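PDB 3PE8: enoyl-CoA hydratase from Mycobacterium smegmatis, which probably catalyses the reversible hydration of enoyl-CoA thioesters to 3-hydroxyacyl-CoA in fatty acid oxidation, and binds a zinc ion. Local coordinates for residues D127-V132 against W138-R143; A102-G107 against G160-A165; P94-I99 against A192-N197. All blocks are in the same frame, centred on the assembly; numbering follows the deposited sequence.

Contact 1 (D127-V132 against W138-R143). With ZN (zinc ion), chain C.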
# COMPACT_ATOMS: atom_id res chain seq x y z
N ASP A 127 -7.60 13.34 24.03
CA ASP A 127 -6.22 13.38 23.59
C ASP A 127 -5.64 14.71 23.96
O ASP A 127 -6.02 15.74 23.39
CB ASP A 127 -6.12 13.17 22.09
CG ASP A 127 -4.69 13.26 21.60
OD1 ASP A 127 -3.80 13.14 22.44
OD2 ASP A 127 -4.44 13.53 20.41
N THR A 128 -4.73 14.74 24.93
CA THR A 128 -4.10 15.98 25.32
C THR A 128 -2.65 16.15 24.83
O THR A 128 -1.95 17.07 25.30
CB THR A 128 -4.15 16.16 26.83
OG1 THR A 128 -3.32 15.17 27.48
CG2 THR A 128 -5.59 16.09 27.31
N HIS A 129 -2.21 15.28 23.90
CA HIS A 129 -0.82 15.33 23.42
C HIS A 129 -0.44 16.73 23.04
O HIS A 129 0.64 17.22 23.43
CB HIS A 129 -0.56 14.40 22.21
CG HIS A 129 -0.42 12.94 22.54
ND1 HIS A 129 -1.45 12.04 22.41
CD2 HIS A 129 0.63 12.23 23.02
CE1 HIS A 129 -1.05 10.84 22.78
NE2 HIS A 129 0.22 10.92 23.13
N ALA A 130 -1.28 17.41 22.27
CA ALA A 130 -0.91 18.74 21.78
C ALA A 130 -0.79 19.70 22.95
O ALA A 130 0.20 20.44 23.04
CB ALA A 130 -1.89 19.25 20.74
N ARG A 131 -1.77 19.66 23.86
CA ARG A 131 -1.80 20.51 25.03
C ARG A 131 -0.52 20.40 25.88
O ARG A 131 -0.01 21.42 26.33
CB ARG A 131 -3.05 20.21 25.88
CG ARG A 131 -3.42 21.27 26.91
CD ARG A 131 -4.76 20.93 27.62
NE ARG A 131 -5.96 21.28 26.84
CZ ARG A 131 -7.15 20.69 26.99
NH1 ARG A 131 -7.31 19.70 27.86
NH2 ARG A 131 -8.18 21.08 26.26
N VAL A 132 -0.00 19.19 26.06
CA VAL A 132 1.21 18.97 26.86
C VAL A 132 2.48 19.00 26.01
O VAL A 132 3.59 18.79 26.53
CB VAL A 132 1.16 17.67 27.69
CG1 VAL A 132 -0.03 17.72 28.63
CG2 VAL A 132 1.13 16.42 26.79
N TRP A 138 2.25 5.69 20.52
CA TRP A 138 1.57 4.42 20.73
C TRP A 138 0.32 4.31 19.87
O TRP A 138 -0.66 3.66 20.23
CB TRP A 138 1.17 4.24 22.19
CG TRP A 138 2.25 3.81 23.14
CD1 TRP A 138 3.59 3.67 22.89
CD2 TRP A 138 2.07 3.48 24.53
NE1 TRP A 138 4.25 3.26 24.03
CE2 TRP A 138 3.34 3.15 25.05
CE3 TRP A 138 0.96 3.44 25.38
CZ2 TRP A 138 3.53 2.78 26.38
CZ3 TRP A 138 1.15 3.08 26.70
CH2 TRP A 138 2.42 2.76 27.19
N GLY A 139 0.39 4.91 18.70
CA GLY A 139 -0.62 4.73 17.68
C GLY A 139 -1.84 5.63 17.69
O GLY A 139 -2.71 5.44 16.82
N LEU A 140 -1.89 6.61 18.57
CA LEU A 140 -3.08 7.46 18.60
C LEU A 140 -3.41 8.04 17.22
O LEU A 140 -4.57 8.09 16.81
CB LEU A 140 -2.94 8.57 19.62
CG LEU A 140 -4.23 9.33 19.98
CD1 LEU A 140 -4.22 9.74 21.41
CD2 LEU A 140 -4.31 10.53 19.00
N SER A 141 -2.41 8.55 16.50
CA SER A 141 -2.68 9.27 15.26
C SER A 141 -3.10 8.36 14.10
O SER A 141 -3.63 8.83 13.08
CB SER A 141 -1.51 10.18 14.89
OG SER A 141 -0.32 9.47 14.62
N VAL A 142 -2.91 7.06 14.29
CA VAL A 142 -3.36 6.06 13.34
C VAL A 142 -4.71 5.47 13.76
O VAL A 142 -5.66 5.42 12.98
CB VAL A 142 -2.33 4.94 13.19
CG1 VAL A 142 -2.81 3.88 12.19
CG2 VAL A 142 -0.98 5.60 12.76
N ARG A 143 -4.78 5.03 15.02
CA ARG A 143 -5.96 4.31 15.47
C ARG A 143 -7.15 5.20 15.84
O ARG A 143 -8.29 4.73 15.76
CB ARG A 143 -5.63 3.37 16.62
CG ARG A 143 -4.60 2.31 16.28
CD ARG A 143 -4.52 1.16 17.30
NE ARG A 143 -3.50 0.24 16.83
CZ ARG A 143 -2.20 0.30 17.13
NH1 ARG A 143 -1.74 1.14 18.04
NH2 ARG A 143 -1.35 -0.53 16.50
ZN ZN C . 0.95 8.80 23.80
O HOH W 1 0.97 9.30 25.99
O HOH W 2 2.69 8.37 23.21

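Contact 2 (A102-G107 against G160-A165)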
# COMPACT_ATOMS: atom_id res chain seq x y z
N ALA A 102 -12.37 8.20 32.72
CA ALA A 102 -11.56 8.92 31.74
C ALA A 102 -10.41 8.06 31.23
O ALA A 102 -9.72 7.38 31.99
CB ALA A 102 -11.01 10.24 32.35
N ALA A 103 -10.22 8.12 29.91
CA ALA A 103 -9.15 7.44 29.18
C ALA A 103 -8.49 8.57 28.37
O ALA A 103 -9.06 9.08 27.42
CB ALA A 103 -9.73 6.39 28.25
N VAL A 104 -7.33 9.00 28.82
CA VAL A 104 -6.70 10.23 28.34
C VAL A 104 -5.31 9.97 27.82
O VAL A 104 -4.49 9.37 28.49
CB VAL A 104 -6.67 11.29 29.48
CG1 VAL A 104 -6.07 12.63 28.97
CG2 VAL A 104 -8.10 11.49 30.02
N THR A 105 -5.06 10.39 26.57
CA THR A 105 -3.73 10.45 25.98
C THR A 105 -3.13 9.05 25.92
O THR A 105 -3.67 8.24 25.18
CB THR A 105 -2.90 11.56 26.63
OG1 THR A 105 -3.73 12.73 26.63
CG2 THR A 105 -1.63 11.88 25.81
N GLY A 106 -2.09 8.70 26.66
CA GLY A 106 -1.63 7.30 26.64
C GLY A 106 -2.69 6.31 27.08
O GLY A 106 -2.70 5.17 26.64
N GLY A 107 -3.60 6.72 27.96
CA GLY A 107 -4.70 5.86 28.31
C GLY A 107 -5.72 5.65 27.19
O GLY A 107 -6.36 4.60 27.11
N GLY A 160 -8.38 18.96 22.52
CA GLY A 160 -8.15 18.32 23.80
C GLY A 160 -9.40 18.06 24.61
O GLY A 160 -9.30 17.66 25.78
N ASP A 161 -10.57 18.31 24.03
CA ASP A 161 -11.84 18.20 24.75
C ASP A 161 -12.23 16.72 24.94
O ASP A 161 -11.89 15.83 24.13
CB ASP A 161 -13.01 18.84 23.97
CG ASP A 161 -12.93 20.36 23.82
OD1 ASP A 161 -12.29 21.08 24.62
OD2 ASP A 161 -13.63 20.81 22.86
N TYR A 162 -13.03 16.47 25.96
CA TYR A 162 -13.54 15.14 26.19
C TYR A 162 -14.63 14.75 25.20
O TYR A 162 -15.51 15.58 24.82
CB TYR A 162 -14.14 15.02 27.58
CG TYR A 162 -13.18 14.89 28.71
CD1 TYR A 162 -12.34 13.79 28.80
CD2 TYR A 162 -13.18 15.82 29.74
CE1 TYR A 162 -11.46 13.64 29.86
CE2 TYR A 162 -12.29 15.67 30.84
CZ TYR A 162 -11.45 14.56 30.87
OH TYR A 162 -10.58 14.39 31.93
N LEU A 163 -14.59 13.50 24.80
CA LEU A 163 -15.64 12.80 24.07
C LEU A 163 -16.41 11.96 25.09
O LEU A 163 -15.82 11.13 25.78
CB LEU A 163 -15.05 11.91 23.00
CG LEU A 163 -16.04 11.21 22.08
CD1 LEU A 163 -16.71 12.18 21.10
CD2 LEU A 163 -15.37 10.01 21.36
N SER A 164 -17.72 12.16 25.16
CA SER A 164 -18.57 11.41 26.05
C SER A 164 -18.74 9.98 25.64
O SER A 164 -18.50 9.60 24.49
CB SER A 164 -19.95 12.08 26.12
OG SER A 164 -20.71 11.88 24.91
N ALA A 165 -19.22 9.17 26.58
CA ALA A 165 -19.50 7.76 26.28
C ALA A 165 -20.55 7.62 25.18
O ALA A 165 -20.38 6.76 24.30
CB ALA A 165 -19.92 6.98 27.55

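Contact 3 (P94-I99 against A192-N197)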
# COMPACT_ATOMS: atom_id res chain seq x y z
N PRO A 94 -8.59 -12.63 22.58
CA PRO A 94 -9.23 -11.34 22.57
C PRO A 94 -9.04 -10.53 23.84
O PRO A 94 -9.07 -11.08 24.93
CB PRO A 94 -10.71 -11.68 22.43
CG PRO A 94 -10.78 -13.04 21.96
CD PRO A 94 -9.53 -13.72 22.34
N VAL A 95 -8.88 -9.22 23.67
CA VAL A 95 -8.75 -8.25 24.76
C VAL A 95 -9.92 -7.27 24.70
O VAL A 95 -10.10 -6.57 23.71
CB VAL A 95 -7.43 -7.45 24.70
CG1 VAL A 95 -7.36 -6.44 25.86
CG2 VAL A 95 -6.23 -8.41 24.80
N ILE A 96 -10.72 -7.27 25.75
CA ILE A 96 -11.90 -6.42 25.90
C ILE A 96 -11.51 -5.31 26.86
O ILE A 96 -11.04 -5.58 27.97
CB ILE A 96 -13.09 -7.17 26.52
CG1 ILE A 96 -13.57 -8.26 25.59
CG2 ILE A 96 -14.26 -6.14 26.85
CD1 ILE A 96 -14.44 -9.34 26.30
N GLY A 97 -11.63 -4.06 26.42
CA GLY A 97 -11.42 -2.92 27.32
C GLY A 97 -12.74 -2.52 27.93
O GLY A 97 -13.70 -2.20 27.19
N ALA A 98 -12.81 -2.53 29.27
CA ALA A 98 -14.01 -2.08 30.01
C ALA A 98 -13.66 -0.72 30.57
O ALA A 98 -12.96 -0.59 31.59
CB ALA A 98 -14.39 -3.09 31.10
N ILE A 99 -14.08 0.30 29.84
CA ILE A 99 -13.64 1.68 30.15
C ILE A 99 -14.55 2.28 31.20
O ILE A 99 -15.71 2.63 30.90
CB ILE A 99 -13.61 2.53 28.90
CG1 ILE A 99 -12.89 1.83 27.72
CG2 ILE A 99 -12.92 3.89 29.23
CD1 ILE A 99 -11.45 1.35 28.07
N ALA A 192 -17.95 -14.25 28.05
CA ALA A 192 -18.55 -15.57 28.15
C ALA A 192 -19.04 -16.08 26.79
O ALA A 192 -18.88 -17.27 26.47
CB ALA A 192 -19.70 -15.57 29.17
N SER A 193 -19.58 -15.18 25.98
CA SER A 193 -19.96 -15.54 24.61
C SER A 193 -18.77 -16.03 23.79
O SER A 193 -18.87 -17.03 23.09
CB SER A 193 -20.66 -14.40 23.89
OG SER A 193 -21.83 -14.04 24.57
N ILE A 194 -17.64 -15.37 23.95
CA ILE A 194 -16.43 -15.78 23.26
C ILE A 194 -15.94 -17.14 23.75
O ILE A 194 -15.60 -18.00 22.96
CB ILE A 194 -15.32 -14.72 23.40
CG1 ILE A 194 -15.78 -13.36 22.84
CG2 ILE A 194 -14.03 -15.20 22.68
CD1 ILE A 194 -14.70 -12.26 22.93
N VAL A 195 -15.92 -17.31 25.07
CA VAL A 195 -15.47 -18.54 25.74
C VAL A 195 -16.30 -19.74 25.25
O VAL A 195 -15.79 -20.86 25.12
CB VAL A 195 -15.49 -18.37 27.27
CG1 VAL A 195 -15.34 -19.73 28.03
CG2 VAL A 195 -14.37 -17.42 27.70
N GLY A 196 -17.58 -19.52 24.97
CA GLY A 196 -18.45 -20.59 24.43
C GLY A 196 -18.19 -21.04 23.00
O GLY A 196 -18.75 -22.07 22.54
N ASN A 197 -17.38 -20.30 22.26
CA ASN A 197 -17.04 -20.64 20.89
C ASN A 197 -15.81 -21.56 20.81
O ASN A 197 -15.25 -21.94 21.82
CB ASN A 197 -16.83 -19.35 20.09
CG ASN A 197 -18.13 -18.68 19.78
OD1 ASN A 197 -18.24 -17.45 19.86
ND2 ASN A 197 -19.14 -19.47 19.49

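Contact 1 (D127-V132 against W138-R143)
The carboxylate of D127 lies against both methyl ends of L140, after the chain has left strand 124-126. D127 CB sits 4.0 Å from L140 CD1. One bond further, CG is closer to the same methyl and is carried away from the backbone N by an anti chi1 of 178°, beside the carbonyl carbon. At the tip the two oxygens divide the work. D127 OD2 approaches L140 CD2 at 3.3 Å and takes a hydrogen bond from S157 OG. D127 OD1 accepts two bonds from H129, which reach it from opposite faces of the carboxylate plane: H129 ND1 at 2.6 Å on the syn side, tilted out of that plane and bent (144°), and the backbone H129 N at 3.0 Å, well above the plane, nearly straight and closing an Asx turn. The grip on one oxygen restrains rotation of the imidazole, whose edge also meets L140, with H129 CE1 3.6 Å from L140 CD1. H129 NE2 binds zinc at 2.3 Å, together with E109 OE2 and two waters. The other oxygen of E109 accepts from the backbone N of W138 and L140, so segment 138-143 helps to position the second protein ligand. D127 is thus second shell to a metal site in the crotonase fold; E109 and H129 probably lie where many crotonases carry two catalytic glutamates, so the zinc probably sits in the active-site pocket.

Contact 2 (A102-G107 against G160-A165)
Y162 brings the CE1 and OH end of its side chain to A102 and V104 of strand 102-104. The apolar contacts come first. V104 CG2 lies near the ring plane, 4.0 Å from Y162 CE1, and the valine stands roughly perpendicular to the tyrosine side chain, so the methyl abuts the ring edge instead of lying over a face. This methyl is placed by the valine torsion that leaves CG1 anti to the backbone N (chi1 -177°) and turns CG2 away from the carbonyl carbon. A102 CB approaches the same end of the ring obliquely, 4.2 Å from Y162 CE1 and also 4.2 Å from Y162 OH. The CB atoms of both A102 and V104 point toward segment 160-165, as expected for residues two apart on a strand, whereas A103 between them turns its side chain to F66 and F125.

A second kind of interaction involves the ring and a charge: K124 makes a cation-pi contact with Y162, and A126 of the same strand touches the tyrosine too. Backbone hydrogen bonds form the third kind. A103 and T105 pair with strand 124-126, the central strand of a small three-stranded sheet in which 102-104 and 163-164 are the outer members.

Y162, just before strand 163-164, therefore reaches past strand 124-126 to strand 102-104, and the chemistry is that of a modest, partly exposed apolar patch. Dispersion between two aliphatic groups and the end of the tyrosine side chain supplies the contact itself, while the lysine probably adds an electrostatic hold on the tyrosine.

Contact 3 (P94-I99 against A192-N197)
Two torsions of I194 set up its meeting with P94 and I96. With chi1 at -59° the CG2 branch stands anti to the backbone N, and with chi2 at -179° the other branch is fully extended, so CG2 and CD1 become separate points of contact. The setting is the core of the crotonase fold, where strand 95-99 runs within the mixed six-stranded sheet and helix 183-195 lies over it; I194 lies on that helix.

P94 immediately precedes the strand and offers its ring to both branches of the isoleucine. Its CG lies 4.0 Å from I194 CG2 and 4.1 Å from I194 CD1, and the neighbouring CB of the proline is also 4.1 Å from that CD1. Proline and isoleucine run antiparallel, side by side, and both branches of I194 meet the outer CB-CG edge of the ring, CD1 near both atoms and CG2 near CG. I96, two residues along the strand, presents a side chain toward the same helix, whereas V95 between them points away, in the usual alternation of a strand. The CD1 methyl of I96 makes the looser part of the contact, and the I96 side chain also touches V190 and A191, one turn earlier on the helix.

The apolar layer reaches beyond the two segments. V56 on the adjacent strand 56-61 touches both I96 and I194, and V202 of helix 199-234 packs on P94 and I194. L158 of a neighbouring subunit covers P94 and I194 as well, so the buried patch spans a subunit interface and joins strand, helix and partner chain largely through aliphatic side chains. At its thin end, I96 CD1 and I194 CD1 stand 4.5 Å apart.

How the contacts relate
Along the chain the three contacts are nested: contact 3 closes the widest loop, contact 2 lies inside it, and contact 1 inside contact 2. Contacts 1 and 2 are neighbours, with centres about 10 Å apart, and they touch through T128 OG1 and T105 OG1, a probable hydrogen bond of 2.6 Å. Contact 3 lies on the opposite side of the chain's centre, about 27 Å from contact 1 and 23 Å from contact 2, between centres. Strands 95-99 and 102-104 follow one another, so the chain passes from the main sheet at contact 3 into the small sheet at contact 2, whose central strand leads to the zinc site. Each contact also adjoins another subunit.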